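PDB 6Q2F: glycoside hydrolase family protein from Novosphingobium sp. PP1Y, which probably hydrolyses terminal alpha-L-rhamnosyl bonds of rhamnosides, releasing L-rhamnose. Local coordinates for residues Asp48-Ala53 against Ser721-Gln726; Ala53-Trp58 against Asp716-Ser721; Asn639-Glu644 against Thr670-Pro675. All coordinates share one frame; numbering follows the deposited sequence.

Interaction 1: Asp48-Ala53 against Ser721-Gln726; sequences DPPSSA and SSLLLQ
Ala53 and Leu723 meet where the loop lies tightest against the helix: Ala53 CB is 3.7 Å from Leu723 CB, a spacing that suits a residue with no more than a methyl to offer. Leu723 has CG anti to its own N (chi1 167°), which places CD1 beside the Pro50 ring, and Pro50 CD meets this methyl at 4.1 Å with the two side chains at roughly a right angle. Ala53 is set in place by a short 3-10 turn, its N bonding back to Pro50 O, and its carbonyl oxygen rests 3.3 Å from Ser722 CB.

The contact loosens on the side open to solvent, around the exposed Ser52, where water does much of the work. The extended Gln726 side chain donates a hydrogen bond from NE2 to Ser52 O at 3.3 Å, with that oxygen in the amide plane; Asn673 O is the stronger partner of NE2, and Arg674 NH2 also reaches Ser52 O. One water spans Ser52 OG and Gln726 OE1, while another donates to Ser52 O and accepts a weak hydrogen bond from NE2. A third water donates both to Ala53 O, at 2.6 Å, and to Ser722 OG, a hydroxyl also bonded to Ile718 O.

Helix 712-726 is thereby joined to the link between helix 42-47 and strand 56-62. Leu723 also touches Ala45 and Phe46 of the former, and Ser722 leans on Phe668 of helix 657-670.

Interaction 2: Ala53-Trp58 against Asp716-Ser721; sequences ARPRVW and DYIARS
Pro55 against Ile718, and Arg54 against Asp716, fasten the run leading into strand 56-62, the first strand of a (beta/alpha)8 barrel, to helix 712-726 on its outside. The apolar part is small and close. Pro55 CB meets Ile718 CG2 at 3.7 Å, the two side chains roughly perpendicular; chi1 of -63° sets CG2 of Ile718 anti to the backbone N, and this is the branch that meets the proline. Next along the helix, Ala719 CB approaches Pro55 CD at 4.2 Å.

The charged part is looser. Arg54 and Asp716 run side by side in the same direction, and Arg54 NH1 forms a long salt bridge with Asp716 OD1 at 3.6 Å, edge-on to the guanidinium, whose plane is turned 60° from the carboxylate. Both ends have other partners: NH1 bonds Gly82 O, and OD1 pairs with Arg712. A leucine in place of Arg54 would probably leave Gly82 O without this donor and cost Asp716 one of its two charge partners named here.

Backbone polarity supplies the third kind of contact. Ala53 CB lies 3.4 Å from Ala719 O, and in return a CA-H...O contact brings Ala719 CA to 3.3 Å from Ala53 O, with 149° at the hydrogen.

Interaction 3: Asn639-Glu644 against Thr670-Pro675; sequences NLVAAE and TGVNRP. With NA (sodium ion), chain B.
Ala642 and Arg674, then Ala643 and Pro675, pair as parallel strands with CA atoms 4.5 and 5.1 Å apart, within one beta-alpha-beta unit of the barrel. Val641 O takes two donors at the start of the pairing: Asn673 N reaches a lone pair in the carbonyl plane, whereas Arg674 N comes in tilted from it. Further along, Ala643 N bonds Arg674 O only weakly.

Before the strands proper begin, a side chain takes over the pairing. Asn673 grips the backbone of 639-644 with both ends of its amide: ND2 gives a nearly straight bond to Asn639 O (3.1 Å, 173°), and OD1 accepts from Val641 N at 2.8 Å. CG stands between the backbone N and carbonyl carbon (chi1 56°), a setting that lets the amide lie across to the other segment; with a further bond from ND2 to Leu725 O, these bonds together fix the rotation of the amide.

Leu640 lays CD1 over one face of the Arg674 guanidinium, 3.6 Å above its plane and offset to the rim, while Arg674 NH2 hydrogen-bonds Ser52 O. Val641 CB sits 3.3 Å from Gly671 O, at the Schellman end of helix 657-670, and Ala643 CB packs on Val672 CG2 at 3.6 Å. Glu644, one step on, binds the sodium ion through OE1 at 2.6 Å, in company with Asp503, Ser504, Glu583 and Glu586.

Strand 604-610 pairs with the other edge of strand 642-649, helix 657-670 lies against Ala643 and Pro675, and helix 712-726 packs on Pro675 through Ile718 and Ser722.

Overall arrangement
Followed from the N terminus, the chain leaves helix 42-47 and, at interaction 1, meets helix 712-726, closing a loop of well over six hundred residues. Interaction 2 takes up the chain at Ala53, shared by both, and nests within that loop one or two turns earlier on the same helix. Interaction 3 closes a short beta-alpha-beta loop nested inside both. Nothing crosses. The three meet physically: Gln726 O accepts from Asn639 ND2, and Arg56 N bonds Pro675 O where strands 56-62 and 674-677 close the barrel. The set is a worked example of a barrel whose first and last strands are joined edge to edge and share the outer helix 712-726.

Interaction 1: Asp48-Ala53 against Ser721-Gln726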
loop_
_atom_site.group_PDB
_atom_site.type_symbol
_atom_site.label_atom_id
_atom_site.label_comp_id
_atom_site.label_asym_id
_atom_site.label_seq_id
_atom_site.Cartn_x
_atom_site.Cartn_y
_atom_site.Cartn_z
ATOM N N ASP A 48 -15.384 -27.211 -4.040
ATOM C CA ASP A 48 -14.747 -27.303 -2.714
ATOM C C ASP A 48 -13.288 -26.870 -2.801
ATOM O O ASP A 48 -12.388 -27.697 -2.985
ATOM C CB ASP A 48 -14.839 -28.715 -2.140
ATOM C CG ASP A 48 -16.274 -29.156 -1.920
ATOM O OD1 ASP A 48 -16.899 -28.706 -0.926
ATOM O OD2 ASP A 48 -16.777 -29.948 -2.751
ATOM N N PRO A 49 -13.025 -25.574 -2.650
ATOM C CA PRO A 49 -11.688 -25.060 -2.948
ATOM C C PRO A 49 -10.640 -25.678 -2.063
ATOM O O PRO A 49 -10.906 -26.033 -0.896
ATOM C CB PRO A 49 -11.837 -23.554 -2.681
ATOM C CG PRO A 49 -13.275 -23.281 -2.993
ATOM C CD PRO A 49 -14.047 -24.517 -2.599
ATOM N N PRO A 50 -9.422 -25.860 -2.569
ATOM C CA PRO A 50 -8.327 -26.346 -1.727
ATOM C C PRO A 50 -7.813 -25.245 -0.807
ATOM O O PRO A 50 -8.146 -24.069 -0.951
ATOM C CB PRO A 50 -7.262 -26.778 -2.737
ATOM C CG PRO A 50 -7.483 -25.835 -3.907
ATOM C CD PRO A 50 -8.969 -25.488 -3.915
ATOM N N SER A 51 -6.973 -25.660 0.153
ATOM C CA SER A 51 -6.394 -24.731 1.129
ATOM C C SER A 51 -5.726 -23.537 0.461
ATOM O O SER A 51 -5.857 -22.399 0.923
ATOM C CB SER A 51 -5.372 -25.456 2.007
ATOM O OG SER A 51 -5.831 -26.760 2.310
ATOM N N SER A 52 -5.006 -23.777 -0.627
ATOM C CA SER A 52 -4.308 -22.698 -1.314
ATOM C C SER A 52 -5.249 -21.596 -1.778
ATOM O O SER A 52 -4.806 -20.467 -2.011
ATOM C CB SER A 52 -3.552 -23.268 -2.521
ATOM O OG SER A 52 -4.459 -23.866 -3.432
ATOM N N ALA A 53 -6.528 -21.904 -1.968
ATOM C CA ALA A 53 -7.473 -20.893 -2.417
ATOM C C ALA A 53 -8.174 -20.195 -1.264
ATOM O O ALA A 53 -8.835 -19.177 -1.483
ATOM C CB ALA A 53 -8.521 -21.515 -3.355
ATOM N N SER A 721 -13.614 -17.574 -5.661
ATOM C CA SER A 721 -13.124 -16.517 -6.528
ATOM C C SER A 721 -11.606 -16.558 -6.604
ATOM O O SER A 721 -11.026 -16.429 -7.686
ATOM C CB SER A 721 -13.613 -15.170 -6.003
ATOM O OG SER A 721 -15.022 -15.101 -6.073
ATOM N N SER A 722 -10.953 -16.745 -5.451
ATOM C CA SER A 722 -9.498 -16.803 -5.405
ATOM C C SER A 722 -8.979 -17.965 -6.238
ATOM O O SER A 722 -7.980 -17.830 -6.946
ATOM C CB SER A 722 -9.025 -16.953 -3.955
ATOM O OG SER A 722 -9.508 -15.895 -3.133
ATOM N N LEU A 723 -9.655 -19.121 -6.160
ATOM C CA LEU A 723 -9.215 -20.297 -6.912
ATOM C C LEU A 723 -9.099 -19.982 -8.398
ATOM O O LEU A 723 -8.040 -20.190 -9.013
ATOM C CB LEU A 723 -10.181 -21.467 -6.685
ATOM C CG LEU A 723 -9.987 -22.629 -7.660
ATOM C CD1 LEU A 723 -8.653 -23.372 -7.398
ATOM C CD2 LEU A 723 -11.180 -23.593 -7.670
ATOM N N LEU A 724 -10.188 -19.480 -8.995
ATOM C CA LEU A 724 -10.148 -19.164 -10.423
ATOM C C LEU A 724 -9.129 -18.068 -10.706
ATOM O O LEU A 724 -8.415 -18.116 -11.718
ATOM C CB LEU A 724 -11.530 -18.755 -10.902
ATOM C CG LEU A 724 -12.648 -19.805 -10.717
ATOM C CD1 LEU A 724 -13.949 -19.418 -11.454
ATOM C CD2 LEU A 724 -12.175 -21.132 -11.268
ATOM N N LEU A 725 -9.020 -17.084 -9.799
ATOM C CA LEU A 725 -8.101 -15.971 -9.987
ATOM C C LEU A 725 -6.650 -16.343 -9.687
ATOM O O LEU A 725 -5.751 -15.522 -9.897
ATOM C CB LEU A 725 -8.568 -14.783 -9.150
ATOM C CG LEU A 725 -9.868 -14.218 -9.789
ATOM C CD1 LEU A 725 -10.559 -13.219 -8.859
ATOM C CD2 LEU A 725 -9.527 -13.517 -11.096
ATOM N N GLN A 726 -6.388 -17.567 -9.249
ATOM C CA GLN A 726 -5.019 -18.077 -9.212
ATOM C C GLN A 726 -4.707 -19.017 -10.366
ATOM O O GLN A 726 -3.552 -19.409 -10.535
ATOM C CB GLN A 726 -4.763 -18.817 -7.887
ATOM C CG GLN A 726 -4.863 -17.941 -6.653
ATOM C CD GLN A 726 -4.807 -18.739 -5.355
ATOM O OE1 GLN A 726 -4.413 -19.906 -5.341
ATOM N NE2 GLN A 726 -5.202 -18.103 -4.255
HETATM O O HOH W 1 -5.570 -17.893 -1.171
HETATM O O HOH W 2 -5.660 -22.366 -5.260
HETATM O O HOH W 3 -8.234 -16.744 -0.922
#

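Interaction 2: Ala53-Trp58 against Asp716-Ser721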
loop_
_atom_site.group_PDB
_atom_site.type_symbol
_atom_site.label_atom_id
_atom_site.label_comp_id
_atom_site.label_asym_id
_atom_site.label_seq_id
_atom_site.Cartn_x
_atom_site.Cartn_y
_atom_site.Cartn_z
ATOM N N ALA A 53 -6.528 -21.904 -1.968
ATOM C CA ALA A 53 -7.473 -20.893 -2.417
ATOM C C ALA A 53 -8.174 -20.195 -1.264
ATOM O O ALA A 53 -8.835 -19.177 -1.483
ATOM C CB ALA A 53 -8.521 -21.515 -3.355
ATOM N N ARG A 54 -8.029 -20.694 -0.058
ATOM C CA ARG A 54 -8.848 -20.177 1.027
ATOM C C ARG A 54 -8.196 -18.941 1.645
ATOM O O ARG A 54 -6.974 -18.886 1.776
ATOM C CB ARG A 54 -9.058 -21.269 2.065
ATOM C CG ARG A 54 -9.864 -22.408 1.483
ATOM C CD ARG A 54 -10.117 -23.571 2.435
ATOM N NE ARG A 54 -11.103 -24.445 1.795
ATOM C CZ ARG A 54 -12.388 -24.113 1.647
ATOM N NH1 ARG A 54 -12.829 -22.936 2.108
ATOM N NH2 ARG A 54 -13.223 -24.942 1.025
ATOM N N PRO A 55 -8.976 -17.923 1.998
ATOM C CA PRO A 55 -8.371 -16.679 2.459
ATOM C C PRO A 55 -7.757 -16.849 3.837
ATOM O O PRO A 55 -8.094 -17.758 4.605
ATOM C CB PRO A 55 -9.547 -15.701 2.506
ATOM C CG PRO A 55 -10.693 -16.571 2.896
ATOM C CD PRO A 55 -10.444 -17.875 2.120
ATOM N N ARG A 56 -6.824 -15.955 4.130
ATOM C CA ARG A 56 -6.187 -15.881 5.431
ATOM C C ARG A 56 -6.837 -14.765 6.239
ATOM O O ARG A 56 -7.605 -13.955 5.714
ATOM C CB ARG A 56 -4.689 -15.624 5.266
ATOM C CG ARG A 56 -3.823 -16.838 4.936
ATOM C CD ARG A 56 -4.152 -17.550 3.623
ATOM N NE ARG A 56 -3.138 -18.587 3.395
ATOM C CZ ARG A 56 -3.326 -19.728 2.746
ATOM N NH1 ARG A 56 -4.523 -20.009 2.214
ATOM N NH2 ARG A 56 -2.301 -20.576 2.628
ATOM N N VAL A 57 -6.520 -14.719 7.534
ATOM C CA VAL A 57 -6.901 -13.582 8.367
ATOM C C VAL A 57 -5.690 -13.101 9.159
ATOM O O VAL A 57 -4.786 -13.867 9.493
ATOM C CB VAL A 57 -8.064 -13.913 9.335
ATOM C CG1 VAL A 57 -9.273 -14.434 8.550
ATOM C CG2 VAL A 57 -7.606 -14.896 10.389
ATOM N N TRP A 58 -5.672 -11.814 9.449
ATOM C CA TRP A 58 -4.798 -11.309 10.481
ATOM C C TRP A 58 -5.420 -11.626 11.839
ATOM O O TRP A 58 -6.647 -11.644 12.001
ATOM C CB TRP A 58 -4.571 -9.803 10.310
ATOM C CG TRP A 58 -3.510 -9.515 9.279
ATOM C CD1 TRP A 58 -2.909 -10.424 8.457
ATOM C CD2 TRP A 58 -2.896 -8.252 8.995
ATOM N NE1 TRP A 58 -1.972 -9.802 7.669
ATOM C CE2 TRP A 58 -1.940 -8.473 7.985
ATOM C CE3 TRP A 58 -3.046 -6.961 9.513
ATOM C CZ2 TRP A 58 -1.159 -7.447 7.457
ATOM C CZ3 TRP A 58 -2.266 -5.940 8.992
ATOM C CH2 TRP A 58 -1.328 -6.190 7.983
ATOM N N ASP A 716 -16.461 -19.157 1.453
ATOM C CA ASP A 716 -16.452 -19.984 0.247
ATOM C C ASP A 716 -16.488 -19.118 -1.006
ATOM O O ASP A 716 -15.870 -19.442 -2.023
ATOM C CB ASP A 716 -17.652 -20.932 0.243
ATOM C CG ASP A 716 -17.450 -22.169 1.106
ATOM O OD1 ASP A 716 -16.303 -22.552 1.388
ATOM O OD2 ASP A 716 -18.469 -22.790 1.456
ATOM N N TYR A 717 -17.242 -18.025 -0.960
ATOM C CA TYR A 717 -17.279 -17.101 -2.086
ATOM C C TYR A 717 -15.899 -16.532 -2.354
ATOM O O TYR A 717 -15.458 -16.454 -3.513
ATOM C CB TYR A 717 -18.287 -15.993 -1.783
ATOM C CG TYR A 717 -18.262 -14.834 -2.746
ATOM C CD1 TYR A 717 -17.391 -13.754 -2.557
ATOM C CD2 TYR A 717 -19.109 -14.816 -3.843
ATOM C CE1 TYR A 717 -17.393 -12.685 -3.439
ATOM C CE2 TYR A 717 -19.116 -13.758 -4.718
ATOM C CZ TYR A 717 -18.256 -12.705 -4.518
ATOM O OH TYR A 717 -18.298 -11.663 -5.395
ATOM N N ILE A 718 -15.192 -16.154 -1.288
ATOM C CA ILE A 718 -13.833 -15.643 -1.439
ATOM C C ILE A 718 -12.893 -16.742 -1.908
ATOM O O ILE A 718 -12.049 -16.519 -2.789
ATOM C CB ILE A 718 -13.364 -15.028 -0.116
ATOM C CG1 ILE A 718 -14.253 -13.824 0.250
ATOM C CG2 ILE A 718 -11.864 -14.660 -0.199
ATOM C CD1 ILE A 718 -14.076 -13.333 1.718
ATOM N N ALA A 719 -13.027 -17.946 -1.344
ATOM C CA ALA A 719 -12.152 -19.048 -1.737
ATOM C C ALA A 719 -12.397 -19.473 -3.181
ATOM O O ALA A 719 -11.453 -19.823 -3.895
ATOM C CB ALA A 719 -12.355 -20.239 -0.802
ATOM N N ARG A 720 -13.658 -19.479 -3.627
ATOM C CA ARG A 720 -13.932 -19.884 -5.003
ATOM C C ARG A 720 -13.425 -18.846 -5.984
ATOM O O ARG A 720 -12.895 -19.185 -7.046
ATOM C CB ARG A 720 -15.429 -20.113 -5.225
ATOM C CG ARG A 720 -15.949 -21.298 -4.486
ATOM C CD ARG A 720 -17.359 -21.656 -4.913
ATOM N NE ARG A 720 -17.801 -22.860 -4.234
ATOM C CZ ARG A 720 -18.766 -22.870 -3.330
ATOM N NH1 ARG A 720 -19.387 -21.741 -3.023
ATOM N NH2 ARG A 720 -19.114 -24.000 -2.738
ATOM N N SER A 721 -13.614 -17.574 -5.661
ATOM C CA SER A 721 -13.124 -16.517 -6.528
ATOM C C SER A 721 -11.606 -16.558 -6.604
ATOM O O SER A 721 -11.026 -16.429 -7.686
ATOM C CB SER A 721 -13.613 -15.170 -6.003
ATOM O OG SER A 721 -15.022 -15.101 -6.073
#

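Interaction 3: Asn639-Glu644 against Thr670-Pro675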
loop_
_atom_site.group_PDB
_atom_site.type_symbol
_atom_site.label_atom_id
_atom_site.label_comp_id
_atom_site.label_asym_id
_atom_site.label_seq_id
_atom_site.Cartn_x
_atom_site.Cartn_y
_atom_site.Cartn_z
ATOM N N ASN A 639 2.708 -15.428 -8.750
ATOM C CA ASN A 639 1.308 -15.711 -9.068
ATOM C C ASN A 639 0.320 -15.317 -7.967
ATOM O O ASN A 639 -0.683 -14.745 -8.229
ATOM C CB ASN A 639 1.068 -17.108 -9.602
ATOM C CG ASN A 639 -0.294 -17.257 -10.249
ATOM O OD1 ASN A 639 -0.697 -16.464 -11.036
ATOM N ND2 ASN A 639 -0.984 -18.285 -9.895
ATOM N N LEU A 640 0.637 -15.650 -6.735
ATOM C CA LEU A 640 -0.190 -15.272 -5.623
ATOM C C LEU A 640 -0.075 -13.773 -5.357
ATOM O O LEU A 640 0.968 -13.213 -5.427
ATOM C CB LEU A 640 0.182 -16.088 -4.401
ATOM C CG LEU A 640 -0.077 -17.578 -4.453
ATOM C CD1 LEU A 640 0.629 -18.326 -3.374
ATOM C CD2 LEU A 640 -1.540 -17.899 -4.421
ATOM N N VAL A 641 -1.176 -13.138 -5.059
ATOM C CA VAL A 641 -1.228 -11.711 -4.769
ATOM C C VAL A 641 -2.077 -11.553 -3.523
ATOM O O VAL A 641 -3.293 -11.780 -3.567
ATOM C CB VAL A 641 -1.835 -10.892 -5.916
ATOM C CG1 VAL A 641 -1.858 -9.419 -5.551
ATOM C CG2 VAL A 641 -1.093 -11.122 -7.226
ATOM N N ALA A 642 -1.458 -11.144 -2.427
ATOM C CA ALA A 642 -2.208 -11.006 -1.192
ATOM C C ALA A 642 -2.605 -9.554 -0.984
ATOM O O ALA A 642 -1.992 -8.627 -1.520
ATOM C CB ALA A 642 -1.399 -11.505 0.010
ATOM N N ALA A 643 -3.649 -9.364 -0.190
ATOM C CA ALA A 643 -3.984 -8.027 0.258
ATOM C C ALA A 643 -4.537 -8.063 1.671
ATOM O O ALA A 643 -5.368 -8.905 2.014
ATOM C CB ALA A 643 -4.979 -7.353 -0.686
ATOM N N GLU A 644 -4.023 -7.153 2.482
ATOM C CA GLU A 644 -4.613 -6.760 3.750
ATOM C C GLU A 644 -5.993 -6.165 3.470
ATOM O O GLU A 644 -6.105 -5.032 2.995
ATOM C CB GLU A 644 -3.652 -5.790 4.448
ATOM C CG GLU A 644 -4.135 -5.129 5.688
ATOM C CD GLU A 644 -3.145 -4.060 6.122
ATOM O OE1 GLU A 644 -1.979 -4.143 5.677
ATOM O OE2 GLU A 644 -3.547 -3.132 6.845
ATOM N N THR A 670 -8.700 -6.097 -9.328
ATOM C CA THR A 670 -7.416 -5.419 -9.437
ATOM C C THR A 670 -6.242 -6.387 -9.491
ATOM O O THR A 670 -5.132 -5.973 -9.842
ATOM C CB THR A 670 -7.243 -4.446 -8.276
ATOM O OG1 THR A 670 -8.425 -3.648 -8.166
ATOM C CG2 THR A 670 -6.028 -3.493 -8.516
ATOM N N GLY A 671 -6.453 -7.667 -9.177
ATOM C CA GLY A 671 -5.394 -8.665 -9.257
ATOM C C GLY A 671 -5.142 -9.426 -7.970
ATOM O O GLY A 671 -4.310 -10.343 -7.959
ATOM N N VAL A 672 -5.807 -9.090 -6.869
ATOM C CA VAL A 672 -5.667 -9.870 -5.649
ATOM C C VAL A 672 -6.309 -11.237 -5.840
ATOM O O VAL A 672 -7.402 -11.360 -6.415
ATOM C CB VAL A 672 -6.300 -9.118 -4.472
ATOM C CG1 VAL A 672 -6.287 -9.989 -3.206
ATOM C CG2 VAL A 672 -5.565 -7.792 -4.259
ATOM N N ASN A 673 -5.621 -12.284 -5.371
ATOM C CA ASN A 673 -6.227 -13.610 -5.345
ATOM C C ASN A 673 -5.929 -14.357 -4.051
ATOM O O ASN A 673 -6.108 -15.576 -4.002
ATOM C CB ASN A 673 -5.763 -14.434 -6.574
ATOM C CG ASN A 673 -4.257 -14.535 -6.672
ATOM O OD1 ASN A 673 -3.546 -14.471 -5.668
ATOM N ND2 ASN A 673 -3.758 -14.714 -7.884
ATOM N N ARG A 674 -5.431 -13.684 -3.020
ATOM C CA ARG A 674 -5.351 -14.260 -1.675
ATOM C C ARG A 674 -5.677 -13.165 -0.678
ATOM O O ARG A 674 -4.778 -12.484 -0.162
ATOM C CB ARG A 674 -3.973 -14.858 -1.377
ATOM C CG ARG A 674 -3.829 -15.293 0.081
ATOM C CD ARG A 674 -2.675 -16.223 0.298
ATOM N NE ARG A 674 -2.880 -17.518 -0.348
ATOM C CZ ARG A 674 -1.983 -18.499 -0.347
ATOM N NH1 ARG A 674 -0.815 -18.336 0.268
ATOM N NH2 ARG A 674 -2.253 -19.636 -0.962
ATOM N N PRO A 675 -6.957 -12.922 -0.418
ATOM C CA PRO A 675 -7.301 -11.920 0.590
ATOM C C PRO A 675 -6.787 -12.356 1.955
ATOM O O PRO A 675 -6.797 -13.542 2.301
ATOM C CB PRO A 675 -8.832 -11.871 0.530
ATOM C CG PRO A 675 -9.156 -12.318 -0.922
ATOM C CD PRO A 675 -8.147 -13.421 -1.135
HETATM NA NA NA B . -0.114 -2.372 5.837
#